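Xylooligosaccharide oxidase (Myceliophthora thermophila, PDB 5L6G) oxidises the C1 hydroxyl of xylooligosaccharides and related sugars to lactones, using a bicovalently bound FAD and passing the electrons to molecular oxygen to give hydrogen peroxide. Local coordinates at residues F53-P58 and S339-S344; M115-L120 and T128-A133. All blocks are in the same frame, centred on the assembly; numbering follows the deposited sequence.

Contact 1. Residues F53-P58 and S339-S344; sequences FNDRLP and SETFYS. With XYP (beta-D-xylopyranose), chain I; FAD (flavin-adenine dinucleotide), chain D.
Asn54 and Glu340 form a single backbone bridge, in which Glu340 N donates to Phe53 O (2.9 Å) and Asp55 N to Glu340 O (2.7 Å). Beyond this bridge the Asn54 side chain takes over: its amide lies flat over one face of the Phe342 ring, the planes 8° apart. With CG anti to the backbone N (chi1 -167°), OD1 takes Phe342 N from one face of its plane and Arg56 N from the other (an Asx turn), while ND2 donates to Phe342 O at 2.9 Å and to Tyr96 O. With an alanine here, Phe342 N and Arg56 N would probably lose this shared acceptor and the ring its amide cover. Arg56 NE donates to Phe342 O from the face of that carbonyl opposite Asn54 ND2, the oxygen lying in the guanidinium plane, which probably helps hold NH1 2.8 Å from O1 of a bound xylose; NH2 gives that oxygen a second, longer bond. Ser339 OG donates to Asp55 OD2 (2.5 Å) on its syn side. The flavin methyl C8M sits 3.3 Å above the centre of one Phe53 ring face. These bonds tie the backbone beside a flavin-packing ring to a sugar-binding arginine and probably help place both.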
loop_
_atom_site.group_PDB
_atom_site.type_symbol
_atom_site.label_atom_id
_atom_site.label_comp_id
_atom_site.label_asym_id
_atom_site.label_seq_id
_atom_site.Cartn_x
_atom_site.Cartn_y
_atom_site.Cartn_z
ATOM N N PHE A 53 4.933 2.687 -12.841
ATOM C CA PHE A 53 3.567 3.146 -12.727
ATOM C C PHE A 53 3.583 4.677 -12.773
ATOM O O PHE A 53 2.743 5.309 -13.421
ATOM C CB PHE A 53 2.907 2.701 -11.433
ATOM C CG PHE A 53 1.597 3.368 -11.219
ATOM C CD1 PHE A 53 0.517 3.047 -12.029
ATOM C CD2 PHE A 53 1.459 4.368 -10.276
ATOM C CE1 PHE A 53 -0.697 3.701 -11.871
ATOM C CE2 PHE A 53 0.246 5.024 -10.106
ATOM C CZ PHE A 53 -0.833 4.685 -10.906
ATOM N N ASN A 54 4.538 5.262 -12.071
ATOM C CA ASN A 54 4.685 6.701 -12.060
ATOM C C ASN A 54 5.611 7.124 -13.184
ATOM O O ASN A 54 6.824 6.990 -13.066
ATOM C CB ASN A 54 5.231 7.192 -10.717
ATOM C CG ASN A 54 5.109 8.710 -10.552
ATOM O OD1 ASN A 54 4.865 9.462 -11.514
ATOM N ND2 ASN A 54 5.293 9.163 -9.333
ATOM N N ASP A 55 5.032 7.645 -14.259
ATOM C CA ASP A 55 5.808 8.101 -15.413
ATOM C C ASP A 55 6.760 9.243 -15.120
ATOM O O ASP A 55 7.602 9.565 -15.948
ATOM C CB ASP A 55 4.888 8.529 -16.552
ATOM C CG ASP A 55 4.269 7.362 -17.257
ATOM O OD1 ASP A 55 4.998 6.384 -17.518
ATOM O OD2 ASP A 55 3.058 7.431 -17.535
ATOM N N ARG A 56 6.608 9.872 -13.961
ATOM C CA ARG A 56 7.565 10.891 -13.536
ATOM C C ARG A 56 8.924 10.272 -13.208
ATOM O O ARG A 56 9.926 10.976 -13.225
ATOM C CB ARG A 56 7.052 11.615 -12.308
ATOM C CG ARG A 56 7.801 12.883 -11.957
ATOM C CD ARG A 56 7.127 13.594 -10.785
ATOM N NE ARG A 56 7.200 12.876 -9.526
ATOM C CZ ARG A 56 8.294 12.786 -8.766
ATOM N NH1 ARG A 56 9.444 13.340 -9.154
ATOM N NH2 ARG A 56 8.251 12.125 -7.616
ATOM N N LEU A 57 8.941 8.969 -12.908
ATOM C CA LEU A 57 10.093 8.298 -12.344
ATOM C C LEU A 57 10.482 6.995 -13.062
ATOM O O LEU A 57 10.486 5.905 -12.461
ATOM C CB LEU A 57 9.841 8.034 -10.861
ATOM C CG LEU A 57 9.715 9.272 -9.980
ATOM C CD1 LEU A 57 9.308 8.837 -8.577
ATOM C CD2 LEU A 57 10.997 10.123 -9.973
ATOM N N PRO A 58 10.843 7.103 -14.352
ATOM C CA PRO A 58 11.379 5.969 -15.031
ATOM C C PRO A 58 12.800 5.736 -14.552
ATOM O O PRO A 58 13.518 6.704 -14.240
ATOM C CB PRO A 58 11.379 6.407 -16.485
ATOM C CG PRO A 58 11.645 7.879 -16.409
ATOM C CD PRO A 58 10.916 8.328 -15.178
ATOM N N SER A 339 -0.302 3.768 -16.329
ATOM C CA SER A 339 0.632 4.681 -15.682
ATOM C C SER A 339 0.052 6.094 -15.558
ATOM O O SER A 339 -0.852 6.463 -16.291
ATOM C CB SER A 339 1.957 4.707 -16.432
ATOM O OG SER A 339 1.811 5.269 -17.714
ATOM N N GLU A 340 0.585 6.851 -14.604
ATOM C CA GLU A 340 0.216 8.247 -14.376
ATOM C C GLU A 340 1.464 9.026 -14.052
ATOM O O GLU A 340 2.523 8.435 -13.746
ATOM C CB GLU A 340 -0.781 8.385 -13.220
ATOM C CG GLU A 340 -2.040 7.576 -13.426
ATOM C CD GLU A 340 -3.041 7.696 -12.309
ATOM O OE1 GLU A 340 -2.845 8.460 -11.340
ATOM O OE2 GLU A 340 -4.060 6.995 -12.408
ATOM N N THR A 341 1.354 10.345 -14.134
ATOM C CA THR A 341 2.462 11.234 -13.786
ATOM C C THR A 341 2.027 12.015 -12.570
ATOM O O THR A 341 1.039 12.731 -12.617
ATOM C CB THR A 341 2.788 12.203 -14.925
ATOM O OG1 THR A 341 3.098 11.452 -16.109
ATOM C CG2 THR A 341 3.968 13.097 -14.581
ATOM N N PHE A 342 2.766 11.897 -11.478
ATOM C CA PHE A 342 2.307 12.477 -10.234
ATOM C C PHE A 342 3.404 12.580 -9.175
ATOM O O PHE A 342 4.497 11.978 -9.299
ATOM C CB PHE A 342 1.134 11.645 -9.684
ATOM C CG PHE A 342 1.527 10.239 -9.298
ATOM C CD1 PHE A 342 1.607 9.245 -10.257
ATOM C CD2 PHE A 342 1.843 9.920 -7.987
ATOM C CE1 PHE A 342 1.994 7.953 -9.914
ATOM C CE2 PHE A 342 2.215 8.618 -7.637
ATOM C CZ PHE A 342 2.292 7.645 -8.604
ATOM N N TYR A 343 3.072 13.351 -8.133
ATOM C CA TYR A 343 3.784 13.335 -6.866
ATOM C C TYR A 343 2.782 12.968 -5.791
ATOM O O TYR A 343 1.629 13.315 -5.906
ATOM C CB TYR A 343 4.423 14.691 -6.554
ATOM C CG TYR A 343 5.162 14.707 -5.235
ATOM C CD1 TYR A 343 6.110 13.758 -4.946
ATOM C CD2 TYR A 343 4.926 15.687 -4.283
ATOM C CE1 TYR A 343 6.801 13.761 -3.743
ATOM C CE2 TYR A 343 5.619 15.707 -3.075
ATOM C CZ TYR A 343 6.562 14.730 -2.815
ATOM O OH TYR A 343 7.269 14.704 -1.622
ATOM N N SER A 344 3.226 12.245 -4.770
ATOM C CA SER A 344 2.327 11.838 -3.702
ATOM C C SER A 344 3.016 11.838 -2.358
ATOM O O SER A 344 4.230 11.666 -2.262
ATOM C CB SER A 344 1.734 10.463 -4.008
ATOM O OG SER A 344 0.975 9.964 -2.931
HETATM O O1 XYP I . 11.387 12.552 -7.266
HETATM C C1 XYP I . 11.580 13.352 -6.123
HETATM C C2 XYP I . 12.261 14.655 -6.547
HETATM C C3 XYP I . 12.405 15.539 -5.333
HETATM C C4 XYP I . 11.027 15.781 -4.750
HETATM C C5 XYP I . 10.352 14.466 -4.429
HETATM O O2 XYP I . 13.549 14.411 -7.146
HETATM O O3 XYP I . 12.970 16.799 -5.687
HETATM O O4 XYP I . 11.183 16.583 -3.585
HETATM O O5 XYP I . 10.298 13.632 -5.588
HETATM P PA FAD D . 6.218 -2.771 -6.703
HETATM O O1A FAD D . 6.387 -3.979 -7.596
HETATM O O2A FAD D . 6.622 -1.451 -7.280
HETATM O O5B FAD D . 6.858 -3.046 -5.294
HETATM C C5B FAD D . 6.830 -2.109 -4.213
HETATM C C4B FAD D . 7.936 -2.428 -3.231
HETATM O O4B FAD D . 7.748 -3.750 -2.721
HETATM C C3B FAD D . 9.314 -2.409 -3.872
HETATM O O3B FAD D . 10.270 -2.017 -2.908
HETATM C C2B FAD D . 9.546 -3.852 -4.237
HETATM O O2B FAD D . 10.918 -4.186 -4.405
HETATM C C1B FAD D . 8.874 -4.558 -3.081
HETATM N N9A FAD D . 8.435 -5.897 -3.482
HETATM C C8A FAD D . 7.636 -6.240 -4.488
HETATM N N7A FAD D . 7.484 -7.585 -4.544
HETATM C C5A FAD D . 8.203 -8.070 -3.531
HETATM C C6A FAD D . 8.503 -9.412 -3.038
HETATM N N6A FAD D . 7.924 -10.444 -3.680
HETATM N N1A FAD D . 9.337 -9.517 -1.983
HETATM C C2A FAD D . 9.880 -8.468 -1.361
HETATM N N3A FAD D . 9.641 -7.186 -1.770
HETATM C C4A FAD D . 8.823 -6.966 -2.835
HETATM N N1 FAD D . -2.201 1.000 -1.275
HETATM C C2 FAD D . -3.093 0.789 -0.257
HETATM O O2 FAD D . -2.653 0.562 0.905
HETATM N N3 FAD D . -4.428 0.787 -0.492
HETATM C C4 FAD D . -4.954 0.980 -1.725
HETATM O O4 FAD D . -6.196 0.983 -1.960
HETATM C C4X FAD D . -4.055 1.222 -2.873
HETATM N N5 FAD D . -4.494 1.432 -4.148
HETATM C C5X FAD D . -3.638 1.627 -5.220
HETATM C C6 FAD D . -4.099 1.812 -6.530
HETATM C C7 FAD D . -3.183 2.023 -7.573
HETATM C C7M FAD D . -3.723 2.239 -8.965
HETATM C C8 FAD D . -1.701 2.004 -7.320
HETATM C C8M FAD D . -0.683 2.156 -8.445
HETATM C C9 FAD D . -1.269 1.804 -6.013
HETATM C C9A FAD D . -2.173 1.632 -4.949
HETATM N N10 FAD D . -1.742 1.449 -3.608
HETATM C C10 FAD D . -2.623 1.237 -2.545
HETATM C "C1'" FAD D . -0.329 1.447 -3.246
HETATM C "C2'" FAD D . 0.262 0.074 -3.252
HETATM O "O2'" FAD D . -0.153 -0.572 -2.045
HETATM C "C3'" FAD D . 1.768 0.263 -3.213
HETATM O "O3'" FAD D . 2.218 1.047 -4.324
HETATM C "C4'" FAD D . 2.429 -1.118 -3.248
HETATM O "O4'" FAD D . 3.670 -1.054 -2.530
HETATM C "C5'" FAD D . 2.619 -1.550 -4.679
HETATM O "O5'" FAD D . 2.882 -2.955 -4.724
HETATM P P FAD D . 3.444 -3.541 -6.077
HETATM O O1P FAD D . 3.857 -4.970 -5.909
HETATM O O2P FAD D . 2.501 -3.231 -7.195
HETATM O O3P FAD D . 4.665 -2.544 -6.359
HETATM O O HOH W 1 1.482 9.530 -17.415
#

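Contact 2. Residues M115-L120 and T128-A133; sequences MYNVTL and TVQPGA. With NAG (2-acetamido-2-deoxy-beta-D-glucopyranose), chain B.
Gln130 reaches across to the backbone of Asn117 with both its main chain and its side chain. Gln130 N donates to Asn117 O in a nearly straight bond (2.9 Å, 175° at the hydrogen), and the side-chain OE1 accepts in turn from Asn117 N at 2.9 Å, in the carbonyl plane and on a lone pair. CG stands beside the backbone N (chi1 -70°) and the chain runs extended beyond it, which carries the amide across the Met115 side chain at about a right angle, with Met115 CE 3.8 Å from NE2.

The inner side is close-packed. Gly132 N donates to Met115 O at 2.8 Å, bringing the type I turn from Gln130 to Ala133 against Met115. Ala133 CB packs on Tyr116 CB and on Val118 CG2, the latter at 4.1 Å, while helix 135-146 covers Val118 and Ala133. Pro131, in the same turn, touches the FAD.

Beyond the turn the segments become the antiparallel hairpin of strands 118-120 and 127-129, within the PCMH-type FAD-binding domain. Val118 and Val129 form a non-hydrogen-bonded pair with side chains on one face; Thr119 and Thr128, on the other, form a hydrogen-bonded pair through Thr119 N to Thr128 O and Thr128 N to Thr119 O.

The threonine face is looser: Thr119 is exposed, and a water bridges Thr119 OG1 and Thr128 O. Next to the strand, at Asn117, ND2 is bonded to C1 of the first N-acetylglucosamine of the N-linked glycan, whose acetamide O7 receives only a weak bond from Gln130 NE2 at 3.3 Å.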
loop_
_atom_site.group_PDB
_atom_site.type_symbol
_atom_site.label_atom_id
_atom_site.label_comp_id
_atom_site.label_asym_id
_atom_site.label_seq_id
_atom_site.Cartn_x
_atom_site.Cartn_y
_atom_site.Cartn_z
ATOM N N MET A 115 4.707 -14.840 -12.501
ATOM C CA MET A 115 4.338 -15.705 -11.387
ATOM C C MET A 115 3.110 -15.138 -10.661
ATOM O O MET A 115 3.236 -14.368 -9.736
ATOM C CB MET A 115 5.515 -15.871 -10.426
ATOM C CG MET A 115 6.701 -16.556 -11.066
ATOM S SD MET A 115 8.159 -16.490 -10.014
ATOM C CE MET A 115 7.758 -17.745 -8.783
ATOM N N TYR A 116 1.923 -15.516 -11.117
ATOM C CA TYR A 116 0.695 -14.928 -10.591
ATOM C C TYR A 116 -0.348 -15.962 -10.200
ATOM O O TYR A 116 -1.516 -15.624 -10.038
ATOM C CB TYR A 116 0.095 -13.967 -11.614
ATOM C CG TYR A 116 -0.201 -14.595 -12.964
ATOM C CD1 TYR A 116 -1.345 -15.384 -13.166
ATOM C CD2 TYR A 116 0.652 -14.397 -14.042
ATOM C CE1 TYR A 116 -1.611 -15.963 -14.397
ATOM C CE2 TYR A 116 0.400 -14.974 -15.280
ATOM C CZ TYR A 116 -0.738 -15.751 -15.453
ATOM O OH TYR A 116 -0.998 -16.311 -16.684
ATOM N N ASN A 117 0.053 -17.217 -10.046
ATOM C CA ASN A 117 -0.917 -18.244 -9.713
ATOM C C ASN A 117 -1.451 -18.128 -8.304
ATOM O O ASN A 117 -0.728 -17.788 -7.373
ATOM C CB ASN A 117 -0.343 -19.641 -9.914
ATOM C CG ASN A 117 -0.333 -20.057 -11.362
ATOM O OD1 ASN A 117 -0.881 -19.380 -12.238
ATOM N ND2 ASN A 117 0.287 -21.181 -11.622
ATOM N N VAL A 118 -2.737 -18.429 -8.181
ATOM C CA VAL A 118 -3.449 -18.389 -6.919
ATOM C C VAL A 118 -4.125 -19.753 -6.771
ATOM O O VAL A 118 -4.891 -20.164 -7.642
ATOM C CB VAL A 118 -4.492 -17.247 -6.908
ATOM C CG1 VAL A 118 -5.339 -17.296 -5.649
ATOM C CG2 VAL A 118 -3.800 -15.883 -7.013
ATOM N N THR A 119 -3.795 -20.455 -5.694
ATOM C CA THR A 119 -4.372 -21.762 -5.370
ATOM C C THR A 119 -5.107 -21.589 -4.064
ATOM O O THR A 119 -4.562 -21.028 -3.127
ATOM C CB THR A 119 -3.282 -22.835 -5.161
ATOM O OG1 THR A 119 -2.556 -23.013 -6.367
ATOM C CG2 THR A 119 -3.885 -24.155 -4.760
ATOM N N LEU A 120 -6.342 -22.072 -4.004
ATOM C CA LEU A 120 -7.109 -22.017 -2.779
ATOM C C LEU A 120 -7.387 -23.429 -2.317
ATOM O O LEU A 120 -7.929 -24.233 -3.061
ATOM C CB LEU A 120 -8.405 -21.246 -3.018
ATOM C CG LEU A 120 -9.365 -21.079 -1.838
ATOM C CD1 LEU A 120 -8.691 -20.394 -0.662
ATOM C CD2 LEU A 120 -10.582 -20.302 -2.310
ATOM N N THR A 128 -2.568 -20.068 -1.614
ATOM C CA THR A 128 -1.166 -19.955 -1.977
ATOM C C THR A 128 -1.045 -19.008 -3.171
ATOM O O THR A 128 -1.593 -19.260 -4.251
ATOM C CB THR A 128 -0.546 -21.333 -2.257
ATOM O OG1 THR A 128 -0.724 -22.152 -1.100
ATOM C CG2 THR A 128 0.943 -21.216 -2.566
ATOM N N VAL A 129 -0.307 -17.928 -2.973
ATOM C CA VAL A 129 -0.329 -16.830 -3.912
ATOM C C VAL A 129 1.084 -16.525 -4.367
ATOM O O VAL A 129 1.940 -16.189 -3.563
ATOM C CB VAL A 129 -0.911 -15.579 -3.256
ATOM C CG1 VAL A 129 -0.886 -14.411 -4.231
ATOM C CG2 VAL A 129 -2.315 -15.876 -2.727
ATOM N N GLN A 130 1.305 -16.639 -5.658
ATOM C CA GLN A 130 2.578 -16.276 -6.232
ATOM C C GLN A 130 2.771 -14.770 -6.167
ATOM O O GLN A 130 1.814 -13.992 -6.198
ATOM C CB GLN A 130 2.671 -16.786 -7.652
ATOM C CG GLN A 130 2.790 -18.296 -7.709
ATOM C CD GLN A 130 3.252 -18.773 -9.040
ATOM O OE1 GLN A 130 2.607 -18.523 -10.056
ATOM N NE2 GLN A 130 4.382 -19.488 -9.055
ATOM N N PRO A 131 4.030 -14.345 -6.089
ATOM C CA PRO A 131 4.304 -12.998 -5.648
ATOM C C PRO A 131 4.049 -11.914 -6.680
ATOM O O PRO A 131 4.083 -10.751 -6.330
ATOM C CB PRO A 131 5.793 -13.059 -5.302
ATOM C CG PRO A 131 6.332 -14.059 -6.241
ATOM C CD PRO A 131 5.260 -15.120 -6.280
ATOM N N GLY A 132 3.864 -12.286 -7.940
ATOM C CA GLY A 132 3.448 -11.338 -8.974
ATOM C C GLY A 132 1.960 -11.262 -9.193
ATOM O O GLY A 132 1.530 -10.599 -10.143
ATOM N N ALA A 133 1.164 -11.945 -8.367
ATOM C CA ALA A 133 -0.294 -11.871 -8.489
ATOM C C ALA A 133 -0.769 -10.464 -8.092
ATOM O O ALA A 133 -0.339 -9.903 -7.079
ATOM C CB ALA A 133 -0.994 -12.943 -7.639
HETATM C C1 NAG B . 0.303 -21.657 -12.975
HETATM C C2 NAG B . 1.660 -22.083 -13.481
HETATM C C3 NAG B . 1.607 -22.762 -14.843
HETATM C C4 NAG B . 0.476 -23.774 -14.929
HETATM C C5 NAG B . -0.838 -23.191 -14.428
HETATM C C6 NAG B . -1.869 -24.315 -14.300
HETATM C C7 NAG B . 3.469 -20.632 -12.675
HETATM C C8 NAG B . 4.254 -19.381 -12.908
HETATM N N2 NAG B . 2.506 -20.903 -13.548
HETATM O O3 NAG B . 2.851 -23.399 -15.006
HETATM O O4 NAG B . 0.246 -24.159 -16.274
HETATM O O5 NAG B . -0.701 -22.620 -13.152
HETATM O O6 NAG B . -2.976 -23.879 -13.543
HETATM O O7 NAG B . 3.767 -21.339 -11.717
HETATM O O HOH W 2 -0.338 -20.716 -6.529
#

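Overall arrangement
From the N terminus, the chain leaves helix 45-50 and enters the loop 53-58, the first half of contact 1. It then runs through the FAD-binding region, where residues 115-120 and 128-133 close contact 2 as a short hairpin with only seven residues between them. About two hundred residues later, 339-344 comes back at the start of strand 341-349 to close contact 1, so contact 2 is nested inside its long loop. Contact 1 joins the N-terminal part to the eight-stranded antiparallel sheet of the substrate side; contact 2 stays within the FAD-binding part. Their centres lie about 26 Å apart and their nearest atoms about 13 Å, yet both border the same FAD, through Phe53 and Pro131.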